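Type II restriction enzyme MspI (Moraxella sp., PDB 1YFI) recognises the double-stranded DNA sequence 5'-CCGG-3' and cleaves it after the first cytosine, leaving fragments with terminal 5'-phosphates. Local coordinates at residues 13-18 with 28-33; 96-101 with 196-201. One frame throughout, in Å; residues are numbered along the deposited sequence.

Interaction 1: residues 13-18 with 28-33; sequences FGIDQL and DRLGKL. With nucleotides of chain B.
Phe-13 lays one face of its ring on the helix backbone at Leu-33, whose CA stands 3.6 Å from the ring centroid and 15° off its normal, a CH-pi contact over the face. The Leu-33 side chain carries on along the same ring, its CG 3.7 Å from Phe-13 CD1, while Lys-32 adds its CB and carbonyl O and salt-bridges Glu-35 through its amine.

Ile-15 supplies further apolar contacts: its CD1 reaches between Arg-29 and Leu-30, 3.7 Å from Leu-30 CD2, and its CG1 lies against Leu-33 CD1. Leu-18 drapes both methyls on Arg-29.

The polar element is Arg-29. Its chain bends at the second torsion (chi2 -76°), which folds the guanidinium back toward the end of helix 4-12, where NH1 comes within 2.9 Å of Phe-13 O. Gly-14, with positive phi, is the C-prime residue of the Schellman motif that ends that helix. One residue before Arg-29, Asp-28 OD2 approaches the sugar of DG8 of chain B, 3.3 Å from C4'.

Apolar packing thus fixes the helix-ending turn against helix 23-41, and the cation of Arg-29 sits by carbonyls at a helix C-terminus, a setting probably favourable to its charge.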
loop_
_atom_site.group_PDB
_atom_site.type_symbol
_atom_site.label_atom_id
_atom_site.label_comp_id
_atom_site.label_asym_id
_atom_site.label_seq_id
_atom_site.Cartn_x
_atom_site.Cartn_y
_atom_site.Cartn_z
ATOM N N PHE E 13 -6.613 21.886 -2.489
ATOM C CA PHE E 13 -7.209 20.937 -3.416
ATOM C C PHE E 13 -8.683 21.242 -3.659
ATOM O O PHE E 13 -9.382 20.463 -4.307
ATOM C CB PHE E 13 -7.033 19.503 -2.900
ATOM C CG PHE E 13 -5.618 19.013 -2.965
ATOM C CD1 PHE E 13 -4.689 19.394 -2.011
ATOM C CD2 PHE E 13 -5.197 18.204 -4.020
ATOM C CE1 PHE E 13 -3.353 18.980 -2.102
ATOM C CE2 PHE E 13 -3.862 17.783 -4.121
ATOM C CZ PHE E 13 -2.939 18.176 -3.155
ATOM N N GLY E 14 -9.145 22.379 -3.147
ATOM C CA GLY E 14 -10.530 22.777 -3.333
ATOM C C GLY E 14 -11.537 21.676 -3.079
ATOM O O GLY E 14 -12.572 21.616 -3.738
ATOM N N ILE E 15 -11.239 20.812 -2.111
ATOM C CA ILE E 15 -12.113 19.704 -1.760
ATOM C C ILE E 15 -13.551 20.113 -1.445
ATOM O O ILE E 15 -14.486 19.357 -1.722
ATOM C CB ILE E 15 -11.549 18.932 -0.546
ATOM C CG1 ILE E 15 -10.209 18.292 -0.923
ATOM C CG2 ILE E 15 -12.558 17.870 -0.071
ATOM C CD1 ILE E 15 -10.307 17.235 -2.023
ATOM N N ASP E 16 -13.736 21.294 -0.862
ATOM C CA ASP E 16 -15.078 21.746 -0.510
ATOM C C ASP E 16 -15.885 22.295 -1.670
ATOM O O ASP E 16 -17.113 22.316 -1.609
ATOM C CB ASP E 16 -15.028 22.772 0.612
ATOM C CG ASP E 16 -14.525 22.183 1.915
ATOM O OD1 ASP E 16 -14.837 21.005 2.199
ATOM O OD2 ASP E 16 -13.828 22.905 2.656
ATOM N N GLN E 17 -15.210 22.739 -2.726
ATOM C CA GLN E 17 -15.923 23.242 -3.894
ATOM C C GLN E 17 -16.435 22.053 -4.714
ATOM O O GLN E 17 -17.162 22.232 -5.694
ATOM C CB GLN E 17 -15.015 24.105 -4.774
ATOM C CG GLN E 17 -14.645 25.469 -4.205
ATOM C CD GLN E 17 -13.707 25.373 -3.017
ATOM O OE1 GLN E 17 -14.121 25.024 -1.907
ATOM N NE2 GLN E 17 -12.428 25.671 -3.248
ATOM N N LEU E 18 -16.049 20.842 -4.322
ATOM C CA LEU E 18 -16.489 19.646 -5.028
ATOM C C LEU E 18 -17.835 19.179 -4.482
ATOM O O LEU E 18 -17.967 18.864 -3.298
ATOM C CB LEU E 18 -15.457 18.525 -4.883
ATOM C CG LEU E 18 -14.075 18.818 -5.472
ATOM C CD1 LEU E 18 -13.131 17.663 -5.157
ATOM C CD2 LEU E 18 -14.184 19.030 -6.976
ATOM N N ASP E 28 -9.954 11.300 -6.418
ATOM C CA ASP E 28 -8.657 11.606 -6.990
ATOM C C ASP E 28 -7.996 12.715 -6.180
ATOM O O ASP E 28 -6.828 12.589 -5.798
ATOM C CB ASP E 28 -8.789 12.039 -8.449
ATOM C CG ASP E 28 -8.894 10.862 -9.397
ATOM O OD1 ASP E 28 -7.869 10.165 -9.594
ATOM O OD2 ASP E 28 -10.001 10.630 -9.941
ATOM N N ARG E 29 -8.738 13.793 -5.914
ATOM C CA ARG E 29 -8.199 14.916 -5.143
ATOM C C ARG E 29 -7.716 14.443 -3.772
ATOM O O ARG E 29 -6.603 14.769 -3.343
ATOM C CB ARG E 29 -9.253 15.999 -4.935
ATOM C CG ARG E 29 -9.767 16.679 -6.186
ATOM C CD ARG E 29 -8.795 17.693 -6.760
ATOM N NE ARG E 29 -9.392 18.387 -7.903
ATOM C CZ ARG E 29 -10.392 19.262 -7.815
ATOM N NH1 ARG E 29 -10.916 19.564 -6.636
ATOM N NH2 ARG E 29 -10.878 19.834 -8.908
ATOM N N LEU E 30 -8.555 13.675 -3.083
ATOM C CA LEU E 30 -8.181 13.175 -1.767
ATOM C C LEU E 30 -6.900 12.348 -1.853
ATOM O O LEU E 30 -5.963 12.569 -1.077
ATOM C CB LEU E 30 -9.309 12.331 -1.162
ATOM C CG LEU E 30 -10.606 13.047 -0.748
ATOM C CD1 LEU E 30 -11.512 12.046 -0.047
ATOM C CD2 LEU E 30 -10.310 14.224 0.173
ATOM N N GLY E 31 -6.862 11.407 -2.800
ATOM C CA GLY E 31 -5.686 10.574 -2.972
ATOM C C GLY E 31 -4.434 11.415 -3.157
ATOM O O GLY E 31 -3.396 11.127 -2.567
ATOM N N LYS E 32 -4.536 12.452 -3.978
ATOM C CA LYS E 32 -3.420 13.345 -4.227
ATOM C C LYS E 32 -3.183 14.249 -3.032
ATOM O O LYS E 32 -2.042 14.601 -2.730
ATOM C CB LYS E 32 -3.684 14.206 -5.466
ATOM C CG LYS E 32 -3.332 13.547 -6.805
ATOM C CD LYS E 32 -1.809 13.388 -7.028
ATOM C CE LYS E 32 -1.224 12.159 -6.316
ATOM N NZ LYS E 32 0.216 11.904 -6.658
ATOM N N LEU E 33 -4.259 14.636 -2.351
ATOM C CA LEU E 33 -4.120 15.510 -1.194
ATOM C C LEU E 33 -3.366 14.806 -0.070
ATOM O O LEU E 33 -2.459 15.378 0.528
ATOM C CB LEU E 33 -5.494 15.980 -0.695
ATOM C CG LEU E 33 -5.499 16.865 0.556
ATOM C CD1 LEU E 33 -6.774 17.689 0.603
ATOM C CD2 LEU E 33 -5.361 16.002 1.800
ATOM P P DG B 8 -15.726 10.956 -13.122
ATOM O OP1 DG B 8 -15.938 12.292 -12.491
ATOM O OP2 DG B 8 -16.368 10.641 -14.424
ATOM O "O5'" DG B 8 -14.160 10.725 -13.276
ATOM C "C5'" DG B 8 -13.302 10.918 -12.173
ATOM C "C4'" DG B 8 -11.872 10.900 -12.638
ATOM O "O4'" DG B 8 -11.490 9.541 -12.940
ATOM C "C3'" DG B 8 -11.628 11.709 -13.911
ATOM O "O3'" DG B 8 -10.369 12.364 -13.798
ATOM C "C2'" DG B 8 -11.612 10.656 -15.006
ATOM C "C1'" DG B 8 -11.041 9.443 -14.284
ATOM N N9 DG B 8 -11.464 8.141 -14.796
ATOM C C8 DG B 8 -12.716 7.784 -15.232
ATOM N N7 DG B 8 -12.786 6.539 -15.628
ATOM C C5 DG B 8 -11.502 6.047 -15.442
ATOM C C6 DG B 8 -10.969 4.762 -15.696
ATOM O O6 DG B 8 -11.551 3.761 -16.151
ATOM N N1 DG B 8 -9.615 4.693 -15.367
ATOM C C2 DG B 8 -8.876 5.727 -14.858
ATOM N N2 DG B 8 -7.581 5.475 -14.604
ATOM N N3 DG B 8 -9.365 6.931 -14.614
ATOM C C4 DG B 8 -10.674 7.020 -14.929
#

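Interaction 2: residues 96-101 with 196-201; sequences PKTDAT and GNILHP
The lead-in to strand 100-106 of the central mixed sheet meets the loop that feeds strand 203-210, and the hydroxyl of Thr-98 joins the two. Thr-98 OG1 donates to Ile-198 O at 2.9 Å, approaching from above the carbonyl plane, 56° out of it, with a C=O...donor angle of 122°. The first torsion (chi1 -62°) sets OG1 beside the backbone N of Thr-98 and brings it near the Pro-201 ring, 3.6 Å from CD.

A second polar link runs through a water. It accepts from Lys-97 N at 2.8 Å and donates to Leu-199 O at 2.7 Å, spanning backbones that do not bond directly here.

The carbonyls so engaged belong to a type I beta turn from Asn-197 to His-200, closed by His-200 N on Asn-197 O. An Asx turn braces it: Asn-197 OD1 takes the N-H of Leu-199 in its carbonyl plane, on a lone pair. In the other segment, Asp-99 and Ala-100 form a classic beta bulge facing Leu-116 of strand 111-121, the strand that separates 100-106 from 203-210 in the sheet. This bulge, with nearby Asn-117, whose ND2 bonds to Lys-97 O, is consistent with the active-site region of the PD-(D/E)XK clan.

Apolar contacts flank the polar links. Pro-96 and Leu-199 lie side by side, with CG of the proline 4.0 Å from CD2 of the leucine. Pro-201 CG presses on the Lys-97 backbone, 3.5 Å from its C, and also meets Lys-97 CB. The side chains of Thr-101 and Ile-198 cross at a slant, CG2 of Thr-101 3.7 Å from CG1 of Ile-198, and both touch Leu-113. Asp-99 points away from the loop; it packs on a phosphate of the bound DNA, and its OD2 accepts from Ile-118 N.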
loop_
_atom_site.group_PDB
_atom_site.type_symbol
_atom_site.label_atom_id
_atom_site.label_comp_id
_atom_site.label_asym_id
_atom_site.label_seq_id
_atom_site.Cartn_x
_atom_site.Cartn_y
_atom_site.Cartn_z
ATOM N N PRO E 96 6.054 0.660 -11.059
ATOM C CA PRO E 96 6.444 0.441 -9.662
ATOM C C PRO E 96 5.343 0.973 -8.744
ATOM O O PRO E 96 4.728 1.987 -9.054
ATOM C CB PRO E 96 7.731 1.253 -9.538
ATOM C CG PRO E 96 8.320 1.135 -10.881
ATOM C CD PRO E 96 7.123 1.366 -11.782
ATOM N N LYS E 97 5.096 0.302 -7.624
ATOM C CA LYS E 97 4.058 0.747 -6.697
ATOM C C LYS E 97 4.499 1.919 -5.808
ATOM O O LYS E 97 3.760 2.340 -4.929
ATOM C CB LYS E 97 3.615 -0.406 -5.800
ATOM C CG LYS E 97 3.237 -1.691 -6.516
ATOM C CD LYS E 97 1.936 -1.590 -7.286
ATOM C CE LYS E 97 1.448 -2.994 -7.668
ATOM N NZ LYS E 97 0.286 -2.989 -8.594
ATOM N N THR E 98 5.698 2.442 -6.026
ATOM C CA THR E 98 6.184 3.563 -5.225
ATOM C C THR E 98 5.504 4.865 -5.640
ATOM O O THR E 98 5.623 5.289 -6.795
ATOM C CB THR E 98 7.706 3.725 -5.380
ATOM O OG1 THR E 98 8.352 2.543 -4.899
ATOM C CG2 THR E 98 8.209 4.937 -4.607
ATOM N N ASP E 99 4.795 5.494 -4.701
ATOM C CA ASP E 99 4.098 6.754 -4.963
ATOM C C ASP E 99 4.953 7.964 -4.612
ATOM O O ASP E 99 4.799 9.036 -5.203
ATOM C CB ASP E 99 2.799 6.844 -4.163
ATOM C CG ASP E 99 1.823 5.752 -4.513
ATOM O OD1 ASP E 99 1.578 5.537 -5.719
ATOM O OD2 ASP E 99 1.290 5.109 -3.582
ATOM N N ALA E 100 5.847 7.795 -3.646
ATOM C CA ALA E 100 6.714 8.881 -3.207
ATOM C C ALA E 100 7.845 8.334 -2.355
ATOM O O ALA E 100 7.823 7.170 -1.961
ATOM C CB ALA E 100 5.906 9.895 -2.401
ATOM N N THR E 101 8.835 9.175 -2.078
ATOM C CA THR E 101 9.952 8.766 -1.245
ATOM C C THR E 101 10.268 9.807 -0.198
ATOM O O THR E 101 9.831 10.949 -0.277
ATOM C CB THR E 101 11.235 8.570 -2.041
ATOM O OG1 THR E 101 11.594 9.812 -2.661
ATOM C CG2 THR E 101 11.061 7.493 -3.088
ATOM N N GLY E 196 15.163 0.393 0.520
ATOM C CA GLY E 196 15.853 1.517 -0.075
ATOM C C GLY E 196 15.863 1.519 -1.580
ATOM O O GLY E 196 16.515 2.363 -2.189
ATOM N N ASN E 197 15.155 0.580 -2.192
ATOM C CA ASN E 197 15.100 0.530 -3.645
ATOM C C ASN E 197 13.886 1.354 -4.035
ATOM O O ASN E 197 12.761 1.003 -3.687
ATOM C CB ASN E 197 14.927 -0.908 -4.121
ATOM C CG ASN E 197 15.063 -1.043 -5.622
ATOM O OD1 ASN E 197 14.458 -0.280 -6.383
ATOM N ND2 ASN E 197 15.853 -2.020 -6.061
ATOM N N ILE E 198 14.103 2.453 -4.751
ATOM C CA ILE E 198 12.990 3.313 -5.140
ATOM C C ILE E 198 11.934 2.626 -6.022
ATOM O O ILE E 198 10.866 3.198 -6.280
ATOM C CB ILE E 198 13.495 4.588 -5.849
ATOM C CG1 ILE E 198 12.350 5.598 -5.950
ATOM C CG2 ILE E 198 14.023 4.252 -7.241
ATOM C CD1 ILE E 198 12.759 6.931 -6.489
ATOM N N LEU E 199 12.221 1.402 -6.468
ATOM C CA LEU E 199 11.290 0.651 -7.317
ATOM C C LEU E 199 10.276 -0.189 -6.511
ATOM O O LEU E 199 9.261 -0.632 -7.060
ATOM C CB LEU E 199 12.068 -0.274 -8.268
ATOM C CG LEU E 199 13.027 0.322 -9.317
ATOM C CD1 LEU E 199 13.825 -0.799 -9.975
ATOM C CD2 LEU E 199 12.244 1.115 -10.371
ATOM N N HIS E 200 10.551 -0.397 -5.219
ATOM C CA HIS E 200 9.678 -1.186 -4.349
ATOM C C HIS E 200 9.421 -0.521 -2.998
ATOM O O HIS E 200 10.343 -0.289 -2.214
ATOM C CB HIS E 200 10.288 -2.562 -4.129
ATOM C CG HIS E 200 10.680 -3.236 -5.398
ATOM N ND1 HIS E 200 9.765 -3.575 -6.371
ATOM C CD2 HIS E 200 11.895 -3.570 -5.891
ATOM C CE1 HIS E 200 10.401 -4.084 -7.411
ATOM N NE2 HIS E 200 11.694 -4.092 -7.146
ATOM N N PRO E 201 8.151 -0.232 -2.697
ATOM C CA PRO E 201 7.736 0.413 -1.448
ATOM C C PRO E 201 8.213 -0.276 -0.185
ATOM O O PRO E 201 8.125 -1.494 -0.085
ATOM C CB PRO E 201 6.216 0.400 -1.547
ATOM C CG PRO E 201 5.965 0.437 -3.023
ATOM C CD PRO E 201 6.987 -0.521 -3.550
HETATM O O HOH W 1 6.883 -1.856 -7.452
#

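How the interactions relate
From the N terminus, helix 4-12 runs into the turn of 13-18, and interaction 1 closes a short loop by setting that turn on helix 23-41, ten residues on. The chain passes through the remaining N-terminal helices and strand 77-84 before interaction 2 opens at 96-101. That contact closes a longer loop, spanning the rest of strand 100-106, strands 111-121 and 127-131, and the helices from 133-140 to 179-188, before 196-201 leads into strand 203-210. The two are in series, neither nesting nor crossing. Their centres are 24 Å apart and their nearest atoms about 6 Å: interaction 1 joins the turn after helix 4-12 to helix 23-41, whereas interaction 2 ties together approaches to two central-sheet strands.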